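Alcohol dehydrogenase (Thermus thermophilus, PDB 2EIH) probably catalyses the nicotinamide cofactor-dependent oxidation of alcohols, and carries a zinc ion held by four cysteines. Local coordinates at residues G94-C99 and N105-Y110; E129-P134 and A292-L297; I87-S92 and T150-W155; Q111-G114 and G119-A122. One frame throughout, in Å; residues are numbered along the deposited sequence.

Interaction 1 of 4, residues G94-C99 and N105-Y110; sequences GRCERC and NLCPRY. With ZN (zinc ion), chain C.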
# COMPACT_ATOMS: atom_id res chain seq x y z
N GLY A 94 5.04 -2.18 -24.72
CA GLY A 94 6.17 -1.74 -23.93
C GLY A 94 6.59 -0.29 -24.11
O GLY A 94 7.76 0.05 -23.91
N ARG A 95 5.64 0.56 -24.47
CA ARG A 95 5.93 1.98 -24.67
C ARG A 95 4.87 2.91 -24.07
O ARG A 95 5.12 4.11 -23.91
CB ARG A 95 6.09 2.28 -26.16
CG ARG A 95 7.14 1.42 -26.83
CD ARG A 95 7.71 2.12 -28.05
NE ARG A 95 6.66 2.56 -28.96
CZ ARG A 95 5.85 1.74 -29.62
NH1 ARG A 95 5.96 0.43 -29.46
NH2 ARG A 95 4.91 2.23 -30.42
N CYS A 96 3.70 2.37 -23.75
CA CYS A 96 2.63 3.18 -23.17
C CYS A 96 2.80 3.29 -21.65
O CYS A 96 3.61 2.57 -21.06
CB CYS A 96 1.26 2.58 -23.48
SG CYS A 96 0.80 1.17 -22.47
N GLU A 97 2.04 4.19 -21.04
CA GLU A 97 2.10 4.40 -19.60
C GLU A 97 1.91 3.08 -18.84
O GLU A 97 2.73 2.73 -17.99
CB GLU A 97 1.02 5.42 -19.18
CG GLU A 97 1.19 6.01 -17.78
CD GLU A 97 0.08 7.00 -17.42
OE1 GLU A 97 -0.34 7.77 -18.31
OE2 GLU A 97 -0.34 7.02 -16.25
N ARG A 98 0.85 2.35 -19.15
CA ARG A 98 0.58 1.08 -18.49
C ARG A 98 1.77 0.12 -18.55
O ARG A 98 2.13 -0.51 -17.55
CB ARG A 98 -0.66 0.41 -19.11
CG ARG A 98 -1.97 1.04 -18.69
CD ARG A 98 -2.12 1.02 -17.18
NE ARG A 98 -3.52 1.16 -16.77
CZ ARG A 98 -3.94 1.09 -15.51
NH1 ARG A 98 -5.23 1.22 -15.23
NH2 ARG A 98 -3.07 0.87 -14.53
N CYS A 99 2.40 0.02 -19.72
CA CYS A 99 3.56 -0.85 -19.89
C CYS A 99 4.78 -0.39 -19.11
O CYS A 99 5.45 -1.20 -18.46
CB CYS A 99 3.94 -0.98 -21.37
SG CYS A 99 2.93 -2.16 -22.26
N ASN A 105 -0.32 -6.14 -18.71
CA ASN A 105 -1.59 -6.85 -18.88
C ASN A 105 -2.78 -5.88 -18.90
O ASN A 105 -3.93 -6.28 -19.06
CB ASN A 105 -1.78 -7.92 -17.78
CG ASN A 105 -1.87 -7.33 -16.38
OD1 ASN A 105 -1.06 -6.50 -15.99
ND2 ASN A 105 -2.87 -7.77 -15.62
N LEU A 106 -2.48 -4.60 -18.72
CA LEU A 106 -3.51 -3.56 -18.75
C LEU A 106 -3.26 -2.62 -19.92
O LEU A 106 -3.90 -1.58 -20.06
CB LEU A 106 -3.56 -2.78 -17.43
CG LEU A 106 -4.50 -3.31 -16.34
CD1 LEU A 106 -5.95 -3.25 -16.83
CD2 LEU A 106 -4.13 -4.74 -15.98
N CYS A 107 -2.30 -2.99 -20.77
CA CYS A 107 -1.98 -2.20 -21.95
C CYS A 107 -3.18 -2.17 -22.89
O CYS A 107 -3.90 -3.16 -23.04
CB CYS A 107 -0.78 -2.81 -22.69
SG CYS A 107 -0.54 -2.19 -24.38
N PRO A 108 -3.42 -1.03 -23.54
CA PRO A 108 -4.57 -0.96 -24.46
C PRO A 108 -4.40 -1.92 -25.65
O PRO A 108 -5.39 -2.36 -26.24
CB PRO A 108 -4.61 0.51 -24.86
CG PRO A 108 -3.17 0.94 -24.73
CD PRO A 108 -2.73 0.27 -23.46
N ARG A 109 -3.15 -2.25 -25.97
CA ARG A 109 -2.82 -3.16 -27.08
C ARG A 109 -2.41 -4.55 -26.59
O ARG A 109 -1.86 -5.35 -27.34
CB ARG A 109 -1.67 -2.57 -27.92
CG ARG A 109 -2.02 -1.30 -28.70
CD ARG A 109 -2.95 -1.62 -29.88
NE ARG A 109 -3.48 -0.43 -30.55
CZ ARG A 109 -4.43 0.36 -30.06
NH1 ARG A 109 -4.83 1.42 -30.75
NH2 ARG A 109 -4.99 0.10 -28.89
N TYR A 110 -2.67 -4.82 -25.31
CA TYR A 110 -2.33 -6.09 -24.70
C TYR A 110 -2.88 -7.27 -25.46
O TYR A 110 -4.04 -7.27 -25.88
CB TYR A 110 -2.85 -6.14 -23.27
CG TYR A 110 -2.39 -7.35 -22.50
CD1 TYR A 110 -3.32 -8.21 -21.91
CD2 TYR A 110 -1.04 -7.63 -22.34
CE1 TYR A 110 -2.91 -9.31 -21.17
CE2 TYR A 110 -0.60 -8.72 -21.60
CZ TYR A 110 -1.55 -9.56 -21.01
OH TYR A 110 -1.13 -10.62 -20.23
ZN ZN C . 1.64 -0.82 -23.83
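The four-cysteine zinc site draws Cys-96 and Cys-99 against Cys-107, with Cys-93, just before the first segment, completing the coordination. Cys-99 SG binds zinc at 2.4 Å, and Cys-107 SG lies 2.6 Å from the same ion; the Cys-107 sulfur swings out anti to its own nitrogen (chi1 165°) to come in from the far segment. Beside the ion, Cys-99 SG rests 3.8 Å from Cys-107 CB, while Pro-108 CD approaches Cys-96 SG to the same distance. Two sulfurs also accept backbone N-H groups. Cys-99 N bonds to Cys-96 SG (3.4 Å, 160°), a capping bond to the N-cap residue of helix 97-100, whereas the bond from Arg-109 N to Cys-107 SG is weak. Such donors would be expected to ease the negative charge of the thiolates. Further out, Arg-98 bends at chi2 and lies across Leu-106: its CG is 3.5 Å from Leu-106 O, and Leu-106 CB sits over one guanidinium face, toward the rim. The guanidinium ends in a salt bridge to Glu-103. An alanine here removes the long chain packed on Leu-106 and would probably leave Glu-103 without its ionic mate. Closely spaced cysteines on a loop and short helix, joined by a later one round zinc, are typical of the structural zinc lobe of medium-chain alcohol dehydrogenases.

Interaction 2 of 4, residues E129-P134 and A292-L297; sequences EANLAP and ASKSRL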
# COMPACT_ATOMS: atom_id res chain seq x y z
N GLU A 129 12.12 -11.01 -27.27
CA GLU A 129 13.02 -11.50 -26.22
C GLU A 129 12.50 -11.22 -24.81
O GLU A 129 12.94 -11.83 -23.85
CB GLU A 129 14.43 -10.90 -26.37
CG GLU A 129 14.48 -9.37 -26.28
CD GLU A 129 15.91 -8.81 -26.28
OE1 GLU A 129 16.06 -7.58 -26.41
OE2 GLU A 129 16.87 -9.61 -26.15
N ALA A 130 11.56 -10.28 -24.70
CA ALA A 130 10.99 -9.91 -23.42
C ALA A 130 9.96 -10.93 -22.93
O ALA A 130 9.56 -10.92 -21.76
CB ALA A 130 10.34 -8.53 -23.51
N ASN A 131 9.54 -11.82 -23.83
CA ASN A 131 8.54 -12.81 -23.47
C ASN A 131 9.11 -14.21 -23.35
O ASN A 131 8.40 -15.19 -23.53
CB ASN A 131 7.42 -12.79 -24.52
CG ASN A 131 6.85 -11.40 -24.73
OD1 ASN A 131 5.89 -11.23 -25.48
ND2 ASN A 131 7.44 -10.41 -24.09
N LEU A 132 10.39 -14.28 -23.01
CA LEU A 132 11.08 -15.55 -22.86
C LEU A 132 11.80 -15.63 -21.52
O LEU A 132 12.55 -14.73 -21.16
CB LEU A 132 12.12 -15.70 -23.97
CG LEU A 132 11.99 -16.87 -24.93
CD1 LEU A 132 10.63 -16.85 -25.58
CD2 LEU A 132 13.10 -16.80 -25.95
N ALA A 133 11.58 -16.71 -20.78
CA ALA A 133 12.23 -16.90 -19.49
C ALA A 133 12.93 -18.25 -19.48
O ALA A 133 12.51 -19.18 -20.18
CB ALA A 133 11.21 -16.83 -18.37
N PRO A 134 14.00 -18.39 -18.70
CA PRO A 134 14.73 -19.66 -18.64
C PRO A 134 13.88 -20.73 -18.00
O PRO A 134 13.21 -20.49 -16.99
CB PRO A 134 15.95 -19.31 -17.78
CG PRO A 134 15.38 -18.32 -16.82
CD PRO A 134 14.56 -17.42 -17.74
N ALA A 292 -1.47 -11.34 -15.36
CA ALA A 292 -0.67 -10.62 -14.38
C ALA A 292 0.46 -9.93 -15.11
O ALA A 292 0.60 -10.06 -16.32
CB ALA A 292 -0.11 -11.58 -13.34
N SER A 293 1.28 -9.19 -14.36
CA SER A 293 2.41 -8.49 -14.93
C SER A 293 3.50 -9.50 -15.31
O SER A 293 3.76 -10.45 -14.57
CB SER A 293 2.97 -7.49 -13.92
OG SER A 293 4.17 -6.93 -14.40
N LYS A 294 4.13 -9.30 -16.46
CA LYS A 294 5.19 -10.20 -16.91
C LYS A 294 6.29 -10.39 -15.87
O LYS A 294 6.90 -11.45 -15.80
CB LYS A 294 5.83 -9.68 -18.20
CG LYS A 294 5.03 -9.92 -19.44
CD LYS A 294 5.90 -9.71 -20.67
CE LYS A 294 5.92 -8.25 -21.11
NZ LYS A 294 4.58 -7.84 -21.62
N SER A 295 6.55 -9.36 -15.09
CA SER A 295 7.59 -9.41 -14.07
C SER A 295 7.35 -10.50 -13.04
O SER A 295 8.29 -11.03 -12.46
CB SER A 295 7.70 -8.05 -13.37
OG SER A 295 6.47 -7.69 -12.75
N ARG A 296 6.09 -10.83 -12.82
CA ARG A 296 5.72 -11.85 -11.85
C ARG A 296 6.20 -13.26 -12.21
O ARG A 296 6.28 -14.12 -11.33
CB ARG A 296 4.20 -11.88 -11.68
CG ARG A 296 3.60 -10.54 -11.32
CD ARG A 296 3.98 -10.15 -9.90
NE ARG A 296 3.29 -8.94 -9.47
CZ ARG A 296 3.74 -7.71 -9.67
NH1 ARG A 296 3.03 -6.68 -9.24
NH2 ARG A 296 4.91 -7.52 -10.26
N LEU A 297 6.52 -13.51 -13.48
CA LEU A 297 6.97 -14.83 -13.91
C LEU A 297 8.33 -15.20 -13.34
O LEU A 297 8.69 -16.37 -13.27
CB LEU A 297 7.01 -14.92 -15.44
CG LEU A 297 6.59 -16.23 -16.15
CD1 LEU A 297 7.49 -16.52 -17.33
CD2 LEU A 297 6.62 -17.40 -15.17
O HOH W 1 5.28 -8.04 -24.61
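Lys-294 NZ is gripped by several groups: it donates to a water at 3.1 Å that also accepts from Asn-131 ND2 (3.2 Å), hydrogen-bonds Ser-92 OG and Gly-90 O, and forms a salt bridge with Asp-104. The lysine is buried, and the Asp-104 carboxylate probably offsets its charge. Bends at chi3 (-87°) and chi4 (-68°) shape the chain so that NZ reaches this cluster. On the way its aliphatic part crosses the Asn-131 amide obliquely, with Lys-294 CD 3.8 Å from Asn-131 ND2, and the same methylene lies 4.0 Å from Ala-130 O. A second, wholly apolar touch follows where Ala-133 CB meets the CD1 branch of Leu-297 at 3.9 Å. Backbone bonding shapes the short 3-10 turn that carries Lys-294, Leu-297 N donating to Lys-294 O at 3.1 Å. The contact thus sets the turn leading into helix 297-306 against residues 129-134, which pair through the backbone of Asn-131 and Ala-133 with strand 84-91. Helix 148-161 packs on Ala-292 and Arg-296, and Leu-100 of a second subunit packs on Lys-294.

Interaction 3 of 4, residues I87-S92 and T150-W155; sequences INPGLS and TFLTAW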
# COMPACT_ATOMS: atom_id res chain seq x y z
N ILE A 87 7.66 -19.72 -22.17
CA ILE A 87 7.10 -18.50 -22.75
C ILE A 87 6.28 -17.72 -21.73
O ILE A 87 5.58 -18.30 -20.92
CB ILE A 87 6.21 -18.89 -23.94
CG1 ILE A 87 7.09 -19.43 -25.08
CG2 ILE A 87 5.31 -17.73 -24.33
CD1 ILE A 87 6.32 -20.14 -26.15
N ASN A 88 6.41 -16.39 -21.78
CA ASN A 88 5.68 -15.45 -20.91
C ASN A 88 4.61 -15.01 -21.92
O ASN A 88 4.87 -14.16 -22.76
CB ASN A 88 6.58 -14.27 -20.55
CG ASN A 88 6.24 -13.65 -19.21
OD1 ASN A 88 5.09 -13.33 -18.93
ND2 ASN A 88 7.26 -13.46 -18.38
N PRO A 89 3.39 -15.56 -21.83
CA PRO A 89 2.27 -15.26 -22.73
C PRO A 89 1.77 -13.83 -22.87
O PRO A 89 0.93 -13.55 -23.74
CB PRO A 89 1.19 -16.22 -22.27
CG PRO A 89 1.43 -16.27 -20.80
CD PRO A 89 2.92 -16.31 -20.65
N GLY A 90 2.29 -12.90 -22.06
CA GLY A 90 1.83 -11.52 -22.14
C GLY A 90 2.50 -10.65 -23.18
O GLY A 90 3.70 -10.36 -23.09
N LEU A 91 1.73 -10.22 -24.18
CA LEU A 91 2.25 -9.35 -25.23
C LEU A 91 1.70 -7.93 -25.13
O LEU A 91 0.48 -7.71 -25.10
CB LEU A 91 1.92 -9.92 -26.61
CG LEU A 91 2.73 -11.14 -27.05
CD1 LEU A 91 2.52 -12.27 -26.06
CD2 LEU A 91 2.28 -11.56 -28.44
N SER A 92 2.60 -6.96 -25.10
CA SER A 92 2.23 -5.56 -24.99
C SER A 92 3.17 -4.74 -25.87
O SER A 92 4.09 -5.29 -26.49
CB SER A 92 2.34 -5.10 -23.53
OG SER A 92 3.63 -5.41 -23.01
N THR A 150 -1.42 -20.10 -15.95
CA THR A 150 -2.13 -20.25 -14.68
C THR A 150 -1.40 -19.69 -13.48
O THR A 150 -2.02 -19.07 -12.62
CB THR A 150 -2.53 -21.72 -14.37
OG1 THR A 150 -1.40 -22.59 -14.57
CG2 THR A 150 -3.70 -22.17 -15.23
N PHE A 151 -0.09 -19.91 -13.38
CA PHE A 151 0.60 -19.35 -12.23
C PHE A 151 0.55 -17.83 -12.18
O PHE A 151 0.40 -17.26 -11.10
CB PHE A 151 2.03 -19.88 -12.13
CG PHE A 151 2.10 -21.21 -11.46
CD1 PHE A 151 1.86 -22.37 -12.19
CD2 PHE A 151 2.26 -21.30 -10.09
CE1 PHE A 151 1.75 -23.60 -11.54
CE2 PHE A 151 2.15 -22.52 -9.43
CZ PHE A 151 1.89 -23.68 -10.17
N LEU A 152 0.62 -17.17 -13.32
CA LEU A 152 0.55 -15.71 -13.32
C LEU A 152 -0.82 -15.21 -12.90
O LEU A 152 -0.92 -14.23 -12.18
CB LEU A 152 0.89 -15.17 -14.71
CG LEU A 152 2.37 -15.26 -15.07
CD1 LEU A 152 2.54 -15.19 -16.58
CD2 LEU A 152 3.13 -14.13 -14.38
N THR A 153 -1.86 -15.89 -13.36
CA THR A 153 -3.22 -15.50 -13.04
C THR A 153 -3.51 -15.74 -11.57
O THR A 153 -4.11 -14.90 -10.91
CB THR A 153 -4.22 -16.29 -13.90
OG1 THR A 153 -4.00 -15.99 -15.28
CG2 THR A 153 -5.65 -15.94 -13.52
N ALA A 154 -3.06 -16.87 -11.05
CA ALA A 154 -3.27 -17.21 -9.65
C ALA A 154 -2.48 -16.26 -8.76
O ALA A 154 -2.91 -15.93 -7.65
CB ALA A 154 -2.84 -18.65 -9.39
N TRP A 155 -1.32 -15.83 -9.23
CA TRP A 155 -0.47 -14.95 -8.44
C TRP A 155 -1.06 -13.56 -8.27
O TRP A 155 -1.04 -13.01 -7.16
CB TRP A 155 0.92 -14.88 -9.07
CG TRP A 155 1.88 -14.02 -8.30
CD1 TRP A 155 1.88 -12.66 -8.21
CD2 TRP A 155 2.99 -14.48 -7.51
NE1 TRP A 155 2.93 -12.24 -7.44
CE2 TRP A 155 3.63 -13.34 -7.00
CE3 TRP A 155 3.51 -15.74 -7.21
CZ2 TRP A 155 4.77 -13.42 -6.19
CZ3 TRP A 155 4.64 -15.83 -6.40
CH2 TRP A 155 5.26 -14.66 -5.91
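Leu-152 rests its CD1 methyl against both the amide oxygen of Asn-88 and the ring of Pro-89, lying 3.9 Å from Asn-88 OD1 and 4.2 Å from Pro-89 CD. The same CD1 branch makes both touches. The leucine and asparagine side chains cross at about a right angle, and the methyl meets the oxygen end of the amide without running alongside it. The other half of the group has its own partner: Asn-88 ND2 donates to Lys-294 O, a bond that probably holds the rotation of the amide, with OD1 toward the leucine. With CG anti to the backbone N (chi1 -151°), the asparagine side chain extends toward the 292-297 turn, where this acceptor lies. In the two-domain architecture of medium-chain dehydrogenases, the contact joins strand 84-91, part of the mixed sheet of the GroES-like fold, to helix 148-161, which is followed in the chain by the parallel Rossmann-type sheet. The helix is regular here, with Ala-154 N bonded to Thr-150 O at 2.9 Å and Trp-155 N to Phe-151 O at the same distance. Pro-89 also leans on Pro-148 and Leu-149 from the first turn of this helix, and on Met-291. Leu-297 of helix 297-306 packs against Asn-88, while farther along Trp-155 and Phe-151 both pack on Ile-300 of that helix.

Interaction 4 of 4, residues Q111-G114 and G119-A122; sequences QILG and GTYA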
# COMPACT_ATOMS: atom_id res chain seq x y z
N GLN A 111 -2.05 -8.29 -25.62
CA GLN A 111 -2.45 -9.49 -26.33
C GLN A 111 -1.79 -10.74 -25.78
O GLN A 111 -0.59 -10.76 -25.50
CB GLN A 111 -2.11 -9.36 -27.80
CG GLN A 111 -3.23 -8.83 -28.62
CD GLN A 111 -2.84 -8.74 -30.08
OE1 GLN A 111 -2.16 -9.64 -30.60
NE2 GLN A 111 -3.28 -7.68 -30.75
N ILE A 112 -2.58 -11.78 -25.64
CA ILE A 112 -2.05 -13.03 -25.14
C ILE A 112 -1.66 -13.87 -26.35
O ILE A 112 -2.44 -13.99 -27.30
CB ILE A 112 -3.10 -13.79 -24.31
CG1 ILE A 112 -3.75 -12.83 -23.31
CG2 ILE A 112 -2.44 -14.94 -23.58
CD1 ILE A 112 -4.82 -13.46 -22.45
N LEU A 113 -0.45 -14.42 -26.34
CA LEU A 113 0.03 -15.25 -27.44
C LEU A 113 -1.05 -16.27 -27.80
O LEU A 113 -1.67 -16.87 -26.92
CB LEU A 113 1.32 -15.97 -27.03
CG LEU A 113 1.95 -16.92 -28.05
CD1 LEU A 113 2.25 -16.16 -29.32
CD2 LEU A 113 3.22 -17.53 -27.49
N GLY A 114 -1.30 -16.44 -29.09
CA GLY A 114 -2.30 -17.40 -29.55
C GLY A 114 -3.72 -16.86 -29.61
O GLY A 114 -4.62 -17.49 -30.16
N GLY A 119 0.12 -18.99 -32.08
CA GLY A 119 0.65 -19.42 -30.80
C GLY A 119 1.60 -20.60 -30.75
O GLY A 119 2.42 -20.80 -31.65
N THR A 120 1.46 -21.39 -29.69
CA THR A 120 2.34 -22.53 -29.48
C THR A 120 1.95 -23.90 -30.04
O THR A 120 2.66 -24.86 -29.82
CB THR A 120 2.65 -22.68 -27.96
OG1 THR A 120 1.42 -22.83 -27.22
CG2 THR A 120 3.38 -21.44 -27.47
N TYR A 121 0.83 -24.00 -30.76
CA TYR A 121 0.42 -25.28 -31.34
C TYR A 121 1.22 -25.60 -32.61
O TYR A 121 0.65 -26.06 -33.61
CB TYR A 121 -1.05 -25.27 -31.73
CG TYR A 121 -2.05 -25.37 -30.59
CD1 TYR A 121 -1.83 -24.75 -29.36
CD2 TYR A 121 -3.29 -25.96 -30.81
CE1 TYR A 121 -2.83 -24.71 -28.38
CE2 TYR A 121 -4.29 -25.93 -29.85
CZ TYR A 121 -4.07 -25.30 -28.65
OH TYR A 121 -5.08 -25.23 -27.74
N ALA A 122 2.53 -25.36 -32.58
CA ALA A 122 3.40 -25.63 -33.71
C ALA A 122 4.80 -26.01 -33.22
O ALA A 122 5.07 -25.96 -32.03
CB ALA A 122 3.48 -24.41 -34.61
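Two glycines bring the backbones together where strand 111-112 has ended: Gly-114 CA and Gly-119 CA stand 3.8 Å apart, the closest pair of alpha carbons across a short excursion of four residues. Gly-114 has a positive phi (86°), at which a side chain would be jammed against the preceding carbonyl oxygen. Gly-119 is constrained for another reason: a beta carbon on it would fall 3.0 Å from Gly-114 CA, a clash. Beside this close approach, Leu-113 has its CG opposite its backbone nitrogen (chi1 179°) and projects to the returning segment. Its two branches divide the work: Leu-113 CD1 rests 3.9 Å from Gly-119 CA, and Leu-113 CD2 meets Thr-120 CG2, also at 3.9 Å. The threonine offers only its methyl to this contact. Its hydroxyl is directed elsewhere, hydrogen-bonding with Asp-64 O, and this bond probably helps keep the methyl turned to the leucine. Ile-87 of strand 84-91 packs on both Leu-113 and Thr-120, extending the apolar patch, and Leu-34 and Ala-37 of strand 29-38 also touch the threonine. Polar backbone groups find partners outside the pair: Gly-114 O accepts from His-59 NE2, while Gly-119 and Thr-120 bond through their backbones with Val-60 and Gly-62. Attraction between the two segments is therefore mainly dispersive, and its closeness depends on shape, on bare glycine backbone against a leucine, with several of the polar groups of this buried spot bonded to the surrounding chain.

In the fold
Interactions 2, 3 and 4 are buried, whereas interaction 1, near the edge of the chain, is partly exposed and is organised by a metal. Strand 84-91 ties the set together: interaction 3 lies on it, interactions 2 and 4 reach its neighbours 132-134 and 111-112, and Ser-92, just beyond it, touches Cys-99 and Cys-107. Interactions 2 and 3, with centres about 7 Å apart, interlock through Asn-88 and Lys-294; they join strands 132-134 and 84-91 to the turn before helix 297-306 and to helix 148-161. Interactions 1 and 4 are local closures between segments close in sequence. Chemistry follows place: thiolates and zinc outermost, a buried charge in 2, mainly apolar packing in 3 and 4.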